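Local coordinates for protein protease Do-like 1, chloroplastic (Arabidopsis thaliana, PDB 3QO6) that is a serine protease required at high temperature, able to degrade beta-casein and perhaps involved in removing damaged proteins, at residues 162-166 with 301-305; 233-237 with 262-266; 237-242 with 296-301; 268-272 with 282-286; 309-315 with 326-332. One frame throughout, in Å; residues are numbered along the deposited sequence.

Contact 1: residues 162-166 with 301-305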
# COMPACT_ATOMS: atom_id res chain seq x y z
N GLY B 162 14.90 9.12 22.31
CA GLY B 162 15.72 8.06 21.77
C GLY B 162 16.58 7.47 22.86
O GLY B 162 16.97 6.30 22.81
N ARG B 163 16.88 8.30 23.86
CA ARG B 163 17.68 7.88 25.00
C ARG B 163 16.97 6.70 25.66
O ARG B 163 15.75 6.67 25.74
CB ARG B 163 17.83 9.03 25.99
CG ARG B 163 18.67 8.68 27.20
CD ARG B 163 18.97 9.86 28.10
NE ARG B 163 19.85 9.43 29.20
CZ ARG B 163 21.06 9.93 29.43
NH1 ARG B 163 21.55 10.89 28.64
NH2 ARG B 163 21.78 9.46 30.45
N PRO B 164 17.72 5.68 26.11
CA PRO B 164 17.06 4.54 26.75
C PRO B 164 16.57 4.85 28.16
O PRO B 164 17.18 5.63 28.87
CB PRO B 164 18.15 3.48 26.74
CG PRO B 164 19.39 4.29 26.93
CD PRO B 164 19.16 5.43 25.94
N ILE B 165 15.46 4.24 28.56
CA ILE B 165 14.93 4.43 29.90
C ILE B 165 15.24 3.12 30.60
O ILE B 165 14.81 2.06 30.16
CB ILE B 165 13.42 4.65 29.91
CG1 ILE B 165 13.04 5.78 28.96
CG2 ILE B 165 12.97 4.99 31.32
CD1 ILE B 165 11.52 6.11 28.93
N GLN B 166 16.02 3.19 31.68
CA GLN B 166 16.38 1.99 32.41
C GLN B 166 15.32 1.62 33.43
O GLN B 166 14.39 2.38 33.70
CB GLN B 166 17.71 2.22 33.14
CG GLN B 166 18.97 1.78 32.40
CD GLN B 166 19.28 2.61 31.17
OE1 GLN B 166 19.30 3.85 31.22
NE2 GLN B 166 19.55 1.94 30.06
N TYR B 301 25.13 4.98 28.20
CA TYR B 301 23.95 5.60 28.76
C TYR B 301 23.67 5.11 30.15
O TYR B 301 23.57 5.89 31.08
CB TYR B 301 22.73 5.29 27.91
CG TYR B 301 22.53 6.25 26.79
CD1 TYR B 301 22.38 5.80 25.48
CD2 TYR B 301 22.52 7.63 27.04
CE1 TYR B 301 22.21 6.69 24.43
CE2 TYR B 301 22.36 8.52 26.00
CZ TYR B 301 22.20 8.05 24.70
OH TYR B 301 22.03 8.93 23.65
N ARG B 302 23.53 3.80 30.25
CA ARG B 302 23.23 3.14 31.50
C ARG B 302 24.19 3.56 32.59
O ARG B 302 23.77 3.92 33.69
CB ARG B 302 23.28 1.62 31.29
CG ARG B 302 22.79 0.78 32.45
CD ARG B 302 23.02 -0.70 32.17
NE ARG B 302 24.35 -0.96 31.62
CZ ARG B 302 25.51 -0.62 32.19
NH1 ARG B 302 25.54 0.00 33.37
NH2 ARG B 302 26.66 -0.89 31.58
N ILE B 303 25.48 3.55 32.28
CA ILE B 303 26.48 3.91 33.26
C ILE B 303 26.41 5.37 33.70
O ILE B 303 26.50 5.65 34.89
CB ILE B 303 27.88 3.55 32.75
CG1 ILE B 303 28.80 3.30 33.92
CG2 ILE B 303 28.42 4.68 31.92
CD1 ILE B 303 28.23 2.32 34.94
N LEU B 304 26.25 6.31 32.78
CA LEU B 304 26.15 7.72 33.17
C LEU B 304 24.86 7.98 33.91
O LEU B 304 24.75 8.94 34.66
CB LEU B 304 26.18 8.65 31.96
CG LEU B 304 27.50 9.30 31.58
CD1 LEU B 304 28.47 8.26 31.04
CD2 LEU B 304 27.22 10.36 30.53
N ASP B 305 23.87 7.13 33.69
CA ASP B 305 22.58 7.27 34.35
C ASP B 305 22.78 7.23 35.85
O ASP B 305 21.90 7.62 36.62
CB ASP B 305 21.67 6.12 33.94
CG ASP B 305 20.21 6.51 33.96
OD1 ASP B 305 19.38 5.62 34.28
OD2 ASP B 305 19.90 7.69 33.65

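Contact 2: residues 233-237 with 262-266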
# COMPACT_ATOMS: atom_id res chain seq x y z
N PRO B 233 23.58 15.20 34.24
CA PRO B 233 24.98 15.29 33.80
C PRO B 233 25.23 14.89 32.34
O PRO B 233 24.50 14.09 31.78
CB PRO B 233 25.69 14.34 34.75
CG PRO B 233 24.63 13.22 34.89
CD PRO B 233 23.34 13.99 35.07
N ILE B 234 26.28 15.45 31.74
CA ILE B 234 26.64 15.07 30.39
C ILE B 234 28.13 15.00 30.26
O ILE B 234 28.85 15.68 30.98
CB ILE B 234 26.16 16.05 29.35
CG1 ILE B 234 26.92 17.36 29.48
CG2 ILE B 234 24.68 16.22 29.47
CD1 ILE B 234 26.68 18.29 28.29
N LEU B 235 28.59 14.17 29.31
CA LEU B 235 30.01 13.99 29.02
C LEU B 235 30.36 14.99 27.96
O LEU B 235 31.52 15.37 27.79
CB LEU B 235 30.27 12.61 28.43
CG LEU B 235 31.05 11.57 29.22
CD1 LEU B 235 31.15 10.33 28.35
CD2 LEU B 235 32.44 12.06 29.55
N GLY B 236 29.34 15.40 27.23
CA GLY B 236 29.56 16.35 26.18
C GLY B 236 30.07 15.71 24.90
O GLY B 236 30.97 16.26 24.25
N ILE B 237 29.55 14.53 24.54
CA ILE B 237 29.96 13.90 23.28
C ILE B 237 28.78 13.39 22.45
O ILE B 237 27.76 12.97 23.00
CB ILE B 237 30.92 12.71 23.48
CG1 ILE B 237 30.17 11.52 24.04
CG2 ILE B 237 32.00 13.07 24.46
CD1 ILE B 237 30.99 10.26 24.00
N GLY B 262 32.54 21.55 26.09
CA GLY B 262 31.90 20.58 26.98
C GLY B 262 32.88 19.81 27.86
O GLY B 262 34.09 20.01 27.73
N PRO B 263 32.41 18.92 28.74
CA PRO B 263 33.31 18.16 29.62
C PRO B 263 34.42 17.36 28.96
O PRO B 263 35.59 17.58 29.27
CB PRO B 263 32.36 17.29 30.41
CG PRO B 263 31.17 18.17 30.54
CD PRO B 263 31.02 18.74 29.15
N ALA B 264 34.08 16.42 28.07
CA ALA B 264 35.11 15.62 27.39
C ALA B 264 35.94 16.53 26.47
O ALA B 264 37.11 16.24 26.15
CB ALA B 264 34.47 14.51 26.58
N GLY B 265 35.34 17.62 26.04
CA GLY B 265 36.08 18.56 25.21
C GLY B 265 37.20 19.19 26.03
O GLY B 265 38.37 19.06 25.66
N LYS B 266 36.85 19.85 27.13
CA LYS B 266 37.83 20.49 28.00
C LYS B 266 38.81 19.46 28.52
O LYS B 266 39.95 19.78 28.83
CB LYS B 266 37.15 21.17 29.19
CG LYS B 266 36.16 22.25 28.81
CD LYS B 266 35.24 22.59 29.97
CE LYS B 266 34.07 23.39 29.48
NZ LYS B 266 33.14 23.79 30.58

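Contact 3: residues 237-242 with 296-301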
# COMPACT_ATOMS: atom_id res chain seq x y z
N ILE B 237 29.55 14.53 24.54
CA ILE B 237 29.96 13.90 23.28
C ILE B 237 28.78 13.39 22.45
O ILE B 237 27.76 12.97 23.00
CB ILE B 237 30.92 12.71 23.48
CG1 ILE B 237 30.17 11.52 24.04
CG2 ILE B 237 32.00 13.07 24.46
CD1 ILE B 237 30.99 10.26 24.00
N LYS B 238 28.91 13.49 21.13
CA LYS B 238 27.91 12.95 20.20
C LYS B 238 28.59 11.71 19.67
O LYS B 238 29.68 11.79 19.13
CB LYS B 238 27.62 13.89 19.03
CG LYS B 238 26.55 14.92 19.31
CD LYS B 238 26.37 15.87 18.14
CE LYS B 238 25.40 17.02 18.43
NZ LYS B 238 25.26 17.93 17.24
N PHE B 239 27.99 10.55 19.86
CA PHE B 239 28.62 9.35 19.35
C PHE B 239 27.88 8.74 18.18
O PHE B 239 26.77 9.16 17.80
CB PHE B 239 28.80 8.30 20.43
CG PHE B 239 27.57 7.99 21.18
CD1 PHE B 239 27.12 8.83 22.17
CD2 PHE B 239 26.85 6.85 20.91
CE1 PHE B 239 25.98 8.55 22.88
CE2 PHE B 239 25.71 6.55 21.60
CZ PHE B 239 25.26 7.40 22.59
N ALA B 240 28.54 7.75 17.60
CA ALA B 240 28.00 7.03 16.47
C ALA B 240 27.08 5.95 17.01
O ALA B 240 27.37 5.34 18.02
CB ALA B 240 29.14 6.40 15.68
N PRO B 241 25.93 5.74 16.34
CA PRO B 241 24.97 4.71 16.77
C PRO B 241 25.54 3.31 16.53
O PRO B 241 26.32 3.11 15.60
CB PRO B 241 23.75 5.00 15.90
CG PRO B 241 23.86 6.50 15.68
CD PRO B 241 25.32 6.65 15.36
N ASP B 242 25.16 2.36 17.37
CA ASP B 242 25.64 0.99 17.28
C ASP B 242 25.69 0.44 15.86
O ASP B 242 26.53 -0.42 15.55
CB ASP B 242 24.75 0.09 18.15
CG ASP B 242 24.75 0.50 19.62
OD1 ASP B 242 25.83 0.44 20.25
OD2 ASP B 242 23.68 0.88 20.14
N ASN B 296 28.81 -0.52 23.84
CA ASN B 296 27.88 0.13 22.91
C ASN B 296 27.17 1.30 23.60
O ASN B 296 27.46 1.63 24.76
CB ASN B 296 26.83 -0.86 22.50
CG ASN B 296 26.10 -1.41 23.68
OD1 ASN B 296 26.40 -2.51 24.16
ND2 ASN B 296 25.15 -0.64 24.19
N GLY B 297 26.22 1.90 22.89
CA GLY B 297 25.48 3.03 23.43
C GLY B 297 24.80 2.74 24.75
O GLY B 297 25.03 3.42 25.74
N SER B 298 23.95 1.72 24.78
CA SER B 298 23.23 1.36 26.00
C SER B 298 24.13 1.31 27.23
O SER B 298 23.76 1.79 28.30
CB SER B 298 22.54 -0.00 25.84
OG SER B 298 22.25 -0.59 27.10
N ASP B 299 25.30 0.71 27.07
CA ASP B 299 26.23 0.59 28.18
C ASP B 299 26.66 1.95 28.70
O ASP B 299 26.68 2.18 29.91
CB ASP B 299 27.47 -0.22 27.77
CG ASP B 299 27.17 -1.72 27.60
OD1 ASP B 299 26.27 -2.24 28.32
OD2 ASP B 299 27.85 -2.37 26.77
N LEU B 300 26.99 2.86 27.78
CA LEU B 300 27.41 4.20 28.15
C LEU B 300 26.27 4.89 28.88
O LEU B 300 26.40 5.30 30.03
CB LEU B 300 27.81 5.00 26.92
CG LEU B 300 28.46 6.36 27.16
CD1 LEU B 300 29.77 6.17 27.95
CD2 LEU B 300 28.72 7.06 25.80
N TYR B 301 25.13 4.98 28.20
CA TYR B 301 23.95 5.60 28.76
C TYR B 301 23.67 5.11 30.15
O TYR B 301 23.57 5.89 31.08
CB TYR B 301 22.73 5.29 27.91
CG TYR B 301 22.53 6.25 26.79
CD1 TYR B 301 22.38 5.80 25.48
CD2 TYR B 301 22.52 7.63 27.04
CE1 TYR B 301 22.21 6.69 24.43
CE2 TYR B 301 22.36 8.52 26.00
CZ TYR B 301 22.20 8.05 24.70
OH TYR B 301 22.03 8.93 23.65

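Contact 4: residues 268-272 with 282-286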
# COMPACT_ATOMS: atom_id res chain seq x y z
N GLY B 268 39.89 17.15 26.76
CA GLY B 268 40.65 16.73 25.59
C GLY B 268 40.40 15.40 24.83
O GLY B 268 41.37 14.81 24.30
N LEU B 269 39.16 14.92 24.79
CA LEU B 269 38.86 13.71 24.03
C LEU B 269 38.84 14.12 22.56
O LEU B 269 38.40 15.22 22.22
CB LEU B 269 37.50 13.14 24.40
CG LEU B 269 37.56 11.98 25.39
CD1 LEU B 269 38.12 12.49 26.72
CD2 LEU B 269 36.17 11.37 25.56
N GLN B 270 39.31 13.23 21.68
CA GLN B 270 39.36 13.56 20.25
C GLN B 270 38.17 13.11 19.43
O GLN B 270 37.64 12.01 19.62
CB GLN B 270 40.62 12.98 19.64
CG GLN B 270 41.90 13.39 20.35
CD GLN B 270 43.09 12.60 19.86
OE1 GLN B 270 44.12 12.56 20.53
NE2 GLN B 270 42.96 11.97 18.69
N SER B 271 37.78 13.98 18.51
CA SER B 271 36.66 13.72 17.61
C SER B 271 37.12 13.03 16.32
O SER B 271 38.32 12.93 16.04
CB SER B 271 36.00 15.05 17.29
OG SER B 271 35.84 15.81 18.47
N THR B 272 36.17 12.54 15.54
CA THR B 272 36.50 11.87 14.29
C THR B 272 36.69 12.94 13.22
O THR B 272 35.86 13.84 13.14
CB THR B 272 35.36 10.95 13.89
OG1 THR B 272 35.13 10.01 14.94
CG2 THR B 272 35.69 10.21 12.61
N LEU B 282 39.35 8.08 12.88
CA LEU B 282 38.53 7.80 14.04
C LEU B 282 38.88 8.61 15.27
O LEU B 282 40.04 8.74 15.64
CB LEU B 282 38.60 6.32 14.41
CG LEU B 282 37.71 5.37 13.61
CD1 LEU B 282 36.51 6.14 13.06
CD2 LEU B 282 38.49 4.75 12.47
N GLY B 283 37.86 9.17 15.91
CA GLY B 283 38.10 9.92 17.12
C GLY B 283 38.30 8.85 18.17
O GLY B 283 38.43 7.66 17.84
N ASP B 284 38.32 9.24 19.44
CA ASP B 284 38.52 8.26 20.50
C ASP B 284 37.39 7.23 20.56
O ASP B 284 36.28 7.48 20.09
CB ASP B 284 38.65 8.95 21.86
CG ASP B 284 39.83 9.91 21.91
OD1 ASP B 284 40.77 9.73 21.11
OD2 ASP B 284 39.81 10.83 22.75
N ILE B 285 37.67 6.07 21.13
CA ILE B 285 36.67 5.04 21.27
C ILE B 285 36.58 4.72 22.75
O ILE B 285 37.55 4.30 23.36
CB ILE B 285 37.03 3.77 20.51
CG1 ILE B 285 37.16 4.08 19.03
CG2 ILE B 285 35.96 2.74 20.70
CD1 ILE B 285 37.73 2.94 18.27
N ILE B 286 35.40 4.92 23.34
CA ILE B 286 35.22 4.67 24.75
C ILE B 286 34.98 3.18 24.92
O ILE B 286 34.04 2.63 24.35
CB ILE B 286 34.03 5.47 25.29
CG1 ILE B 286 34.22 6.95 24.94
CG2 ILE B 286 33.90 5.29 26.80
CD1 ILE B 286 33.03 7.80 25.22

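Contact 5: residues 309-315 with 326-332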
# COMPACT_ATOMS: atom_id res chain seq x y z
N VAL B 309 25.66 15.53 38.35
CA VAL B 309 26.44 16.68 37.91
C VAL B 309 27.62 16.89 38.82
O VAL B 309 27.49 16.82 40.03
CB VAL B 309 25.61 17.95 37.91
CG1 VAL B 309 26.49 19.12 37.54
CG2 VAL B 309 24.47 17.82 36.93
N GLY B 310 28.78 17.14 38.24
CA GLY B 310 29.96 17.37 39.05
C GLY B 310 30.86 16.16 39.28
O GLY B 310 32.03 16.35 39.57
N ASP B 311 30.35 14.94 39.15
CA ASP B 311 31.18 13.75 39.35
C ASP B 311 32.39 13.73 38.42
O ASP B 311 32.29 14.06 37.23
CB ASP B 311 30.37 12.47 39.09
CG ASP B 311 29.39 12.16 40.21
OD1 ASP B 311 29.15 13.04 41.06
OD2 ASP B 311 28.86 11.03 40.23
N GLU B 312 33.55 13.36 38.94
CA GLU B 312 34.71 13.30 38.08
C GLU B 312 34.86 11.85 37.64
O GLU B 312 35.41 11.02 38.34
CB GLU B 312 35.98 13.75 38.79
CG GLU B 312 37.13 13.91 37.80
CD GLU B 312 38.49 13.97 38.45
OE1 GLU B 312 38.82 13.04 39.22
OE2 GLU B 312 39.24 14.94 38.18
N VAL B 313 34.33 11.57 36.46
CA VAL B 313 34.37 10.24 35.91
C VAL B 313 35.65 9.97 35.12
O VAL B 313 36.11 10.82 34.34
CB VAL B 313 33.17 10.03 35.01
CG1 VAL B 313 33.40 8.88 34.09
CG2 VAL B 313 31.94 9.80 35.86
N THR B 314 36.23 8.80 35.34
CA THR B 314 37.45 8.42 34.65
C THR B 314 37.08 7.51 33.47
O THR B 314 36.58 6.40 33.65
CB THR B 314 38.47 7.73 35.63
OG1 THR B 314 39.42 6.96 34.89
CG2 THR B 314 37.76 6.84 36.62
N VAL B 315 37.32 8.02 32.27
CA VAL B 315 37.00 7.28 31.06
C VAL B 315 38.21 6.79 30.29
O VAL B 315 39.18 7.51 30.07
CB VAL B 315 36.10 8.12 30.09
CG1 VAL B 315 35.10 8.95 30.89
CG2 VAL B 315 36.94 9.03 29.22
N ILE B 326 41.20 9.02 30.84
CA ILE B 326 41.01 10.47 30.92
C ILE B 326 39.94 10.80 31.95
O ILE B 326 38.89 10.17 32.00
CB ILE B 326 40.60 11.06 29.54
CG1 ILE B 326 41.70 10.76 28.53
CG2 ILE B 326 40.36 12.56 29.65
CD1 ILE B 326 41.49 11.38 27.18
N SER B 327 40.23 11.76 32.81
CA SER B 327 39.23 12.11 33.78
C SER B 327 38.40 13.26 33.25
O SER B 327 38.91 14.28 32.79
CB SER B 327 39.88 12.47 35.13
OG SER B 327 39.92 11.34 35.99
N VAL B 328 37.09 13.07 33.30
CA VAL B 328 36.17 14.09 32.84
C VAL B 328 35.20 14.40 33.96
O VAL B 328 34.69 13.50 34.61
CB VAL B 328 35.38 13.61 31.62
CG1 VAL B 328 34.56 14.75 31.05
CG2 VAL B 328 36.33 13.07 30.58
N THR B 329 34.98 15.68 34.22
CA THR B 329 34.01 16.06 35.25
C THR B 329 32.72 16.47 34.53
O THR B 329 32.69 17.44 33.76
CB THR B 329 34.51 17.22 36.15
OG1 THR B 329 35.72 17.77 35.62
CG2 THR B 329 34.77 16.71 37.55
N LEU B 330 31.67 15.72 34.80
CA LEU B 330 30.39 15.96 34.16
C LEU B 330 29.72 17.26 34.53
O LEU B 330 29.57 17.59 35.70
CB LEU B 330 29.45 14.77 34.45
CG LEU B 330 29.88 13.42 33.88
CD1 LEU B 330 30.75 12.72 34.86
CD2 LEU B 330 28.67 12.58 33.61
N GLU B 331 29.30 18.01 33.51
CA GLU B 331 28.61 19.28 33.71
C GLU B 331 27.16 19.15 33.27
O GLU B 331 26.82 18.30 32.45
CB GLU B 331 29.25 20.37 32.87
CG GLU B 331 30.72 20.53 33.11
CD GLU B 331 31.37 21.29 31.98
OE1 GLU B 331 32.61 21.44 32.00
OE2 GLU B 331 30.65 21.72 31.05
N PRO B 332 26.29 20.02 33.80
CA PRO B 332 24.88 19.98 33.43
C PRO B 332 24.71 20.18 31.94
O PRO B 332 25.50 20.87 31.31
CB PRO B 332 24.26 21.12 34.25
CG PRO B 332 25.39 22.07 34.42
CD PRO B 332 26.55 21.14 34.72
O HOH W 1 38.34 16.17 35.25

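Contact 1: residues 162-166 with 301-305
Arg-163 and Pro-164 both pack against the ring of Tyr-301, and CH-pi contacts carry much of the meeting. Pro-164 CD lies over one face of the ring, 3.6 Å from its centroid, where the polarised CH2 next to a proline nitrogen is well suited to an aromatic cloud. Over the same face Arg-163 CG sits farther out, 4.3 Å from the centroid. With CG anti to the backbone N (chi1 -179°) and the chain extended as far as NE, Arg-163 reaches past the ring so that Tyr-301 CD2 stands 3.6 Å above the centre of the guanidinium. The two planes are 63° apart, which rules out a flat stack.

Charge plays a looser part: Arg-163 NH2 stays 4.1 Å from Asp-305 OD2, too far for a salt bridge, while Asp-305 OD1 pairs with Lys-100. At the far end, Gln-166 NE2 rests on Arg-302 CB at 3.9 Å. Replacing Arg-163 by an alanine would probably leave the CD2 side of Tyr-301 without its cover and Asp-305 with Lys-100 but without the second, looser positive charge.

The protease domain therefore meets the PDZ helix through dispersion and diffuse charge, on a tyrosine whose hydroxyl bonds to the backbone of the bound peptide.

Contact 2: residues 233-237 with 262-266
The puckered pyrrolidine of Pro-263, the nearest thing to a flat group here, turns its carbons to the carbonyl oxygens of Ile-234 and Leu-235. Its CG lies 3.4 Å from Ile-234 O and its CB equally close to Leu-235 O, while CD looks across to the CA of Gly-236 at 4.1 Å. A glycine suits that place doubly: its phi is positive, and a beta carbon there would run into Pro-263 CD.

One hydrogen bond joins the segments, Ala-264 N to Leu-235 O at 2.8 Å, with the donor nearly along the C=O axis. It satisfies an amide of the first helical turn, which has no earlier carbonyl within the helix to use. Proline fits the first position of that turn because it has no N-H to lose. Ala-264 CB meets Ile-237 CG2 at 3.6 Å; that branch is anti to the carbonyl carbon because CG1 takes the position between N and C (chi1 73°).

A glycine in place of Pro-263 is likely to open a gap beside Ile-234 and Leu-235 and to make the helix start more flexible.

Residues Leu-235 to Ile-237 make backbone bonds to the bound peptide, as the carboxylate-binding loop of PDZ domains does. The contact ties this peptide-binding turn to a helix start through one strong polar link in an apolar setting.

Contact 3: residues 237-242 with 296-301
Phe-239 points the edge of its ring at the face of Tyr-301 in an offset edge-to-face pair, the planes 64° apart and the centroids 5.6 Å from each other. Phe-239 CZ comes within 3.6 Å of Tyr-301 CE1, which lies in the plane of the phenylalanine ring. The ring is delivered by chi1 of 52°, which sets CG between the backbone N and the carbonyl carbon. Over one face of Phe-239 stands Leu-300 CD2, 4.3 Å from CE1, and the same methyl lies 4.3 Å from Ile-237 CD1. The branched leucine thus fills the corner between an isoleucine and a ring.

Farther out, Gly-297 CA approaches Phe-239 CE2 at 4.0 Å. A side chain at this glycine would be tight against the ring, so its bareness lets helix and strand come close. At the polar edge Gly-297 N donates to Asp-242 OD1 at 3.0 Å, although the position of that oxygen is not certain. The acid would suit the amide end of a helix.

Phe-239, Leu-300 and Tyr-301 also pack on a modified side chain of the bound peptide, whose backbone bonds to Ile-237 and Phe-239. The chemistry is that of a PDZ groove: peptide added beside a strand, with an apolar pocket against the helix.

Contact 4: residues 268-272 with 282-286
Asp-284 and Gln-270 are joined because the acid's CG is anti to its carbonyl carbon, beside the backbone N (chi1 -60°), so its carboxylate folds back over the opposing chain. Thr-272 uses the corresponding torsion, chi1 -58°, to hold OG1 in front of Gly-283.

Gln-270 is gripped at both backbone polar atoms by the one residue. Its N donates to Asp-284 OD2 at 2.7 Å, a nearly straight bond (166°) that meets the oxygen from well above the carboxylate plane. Its O accepts from Asp-284 N at 2.9 Å, again from above the carbonyl plane. Asp-284 OD2 also forms a salt bridge to Arg-319, and this arginine together with the amide would probably keep the buried acid ionised. Aliphatic carbon also touches the carboxylate: Leu-269 CG lies 3.7 Å from OD2, and Gln-270 CB lies 3.6 Å from OD1.

Thr-272 OG1 accepts from Gly-283 N at 3.0 Å and is also bonded to Val-255 O, so the hydroxyl is used in both senses. Its methyl CG2 turns to Leu-282 CA at 4.0 Å. Gly-283 is confined between these bonds, with its CA 3.2 Å from Ser-271 O; a beta carbon there would collide with the Gln-270 to Thr-272 backbone.

The stretch begins at Gly-268, in the Schellman motif that ends helix 263-266. Asp-284 is backbone-bonded to Val-255 of strand 253-257, and Ile-285 to Leu-318 of strand 312-318. Thr-272 O also bonds to Thr-44 of the second subunit.

Contact 5: residues 309-315 with 326-332
Val-313 and Val-328 form a hydrogen-bonded antiparallel pair in a hairpin in which alternate residues turn their main-chain N-H and C=O to the opposite strand. Val-328 N gives an almost straight bond (176°) to Val-313 O at 2.7 Å; the return bond, Val-313 N to Val-328 O, is bent and weak. Val-315 and Ile-326 make the other such pair, with Val-315 N to Ile-326 O at 2.7 Å and Ile-326 N to Val-315 O at 2.6 Å.

Beyond Glu-312 and Thr-329 the regular alternation is broken. Leu-330 N still donates to Asp-311 O, at 3.0 Å, but Leu-330 O takes the N-H of Gly-310. Gly-310 has a positive phi (96°), and the pattern matches a G1 beta bulge, where glycine avoids a jam with the preceding carbonyl.

On the face bearing Glu-312, Ser-327 and Thr-329, the glutamate's CG is anti to its backbone N (chi1 -170°) and its chain runs out toward Ser-327. A water bridges the polar ends, bonded to Thr-329 OG1 and weakly to Glu-312 OE2 and Ser-327 O. The face bearing Val-313, Val-315, Ile-326 and Val-328 is apolar: Val-313 CG2 touches Leu-330 CD1 at 3.3 Å, and Val-315 CG2 faces Val-328 CG2. At the open end of the hairpin Val-309 CG1 meets Pro-332 CD at 3.5 Å.

Strand 312-318 lies next to strand 285-289, whose Val-289 packs on Val-313 and Val-315. Across strand 326-332, Glu-331 pairs its backbone with Ile-234 and its carboxylate with Lys-266, while Pro-263 of helix 263-266 covers Val-328.

In the fold
From 162-166 in the protease domain the chain runs through the rest of that domain and into the PDZ domain before helix 297-304 comes back against it at 301-305, so contact 1 closes a long loop. Contacts 2, 3 and 4 all fall within it. Contact 2 (233-237 to 262-266) and contact 3 (237-242 to 296-301) cross, sharing Ile-237, and contact 4 lies within the loop of contact 3. Contact 5 opens after contact 1 has closed and forms the last hairpin. Ile-237 and Ile-286 pack CD1 to CD1 at 3.4 Å, while Leu-269 touches Ile-326 and Leu-304 touches Leu-330, uniting strands and helices in one PDZ core.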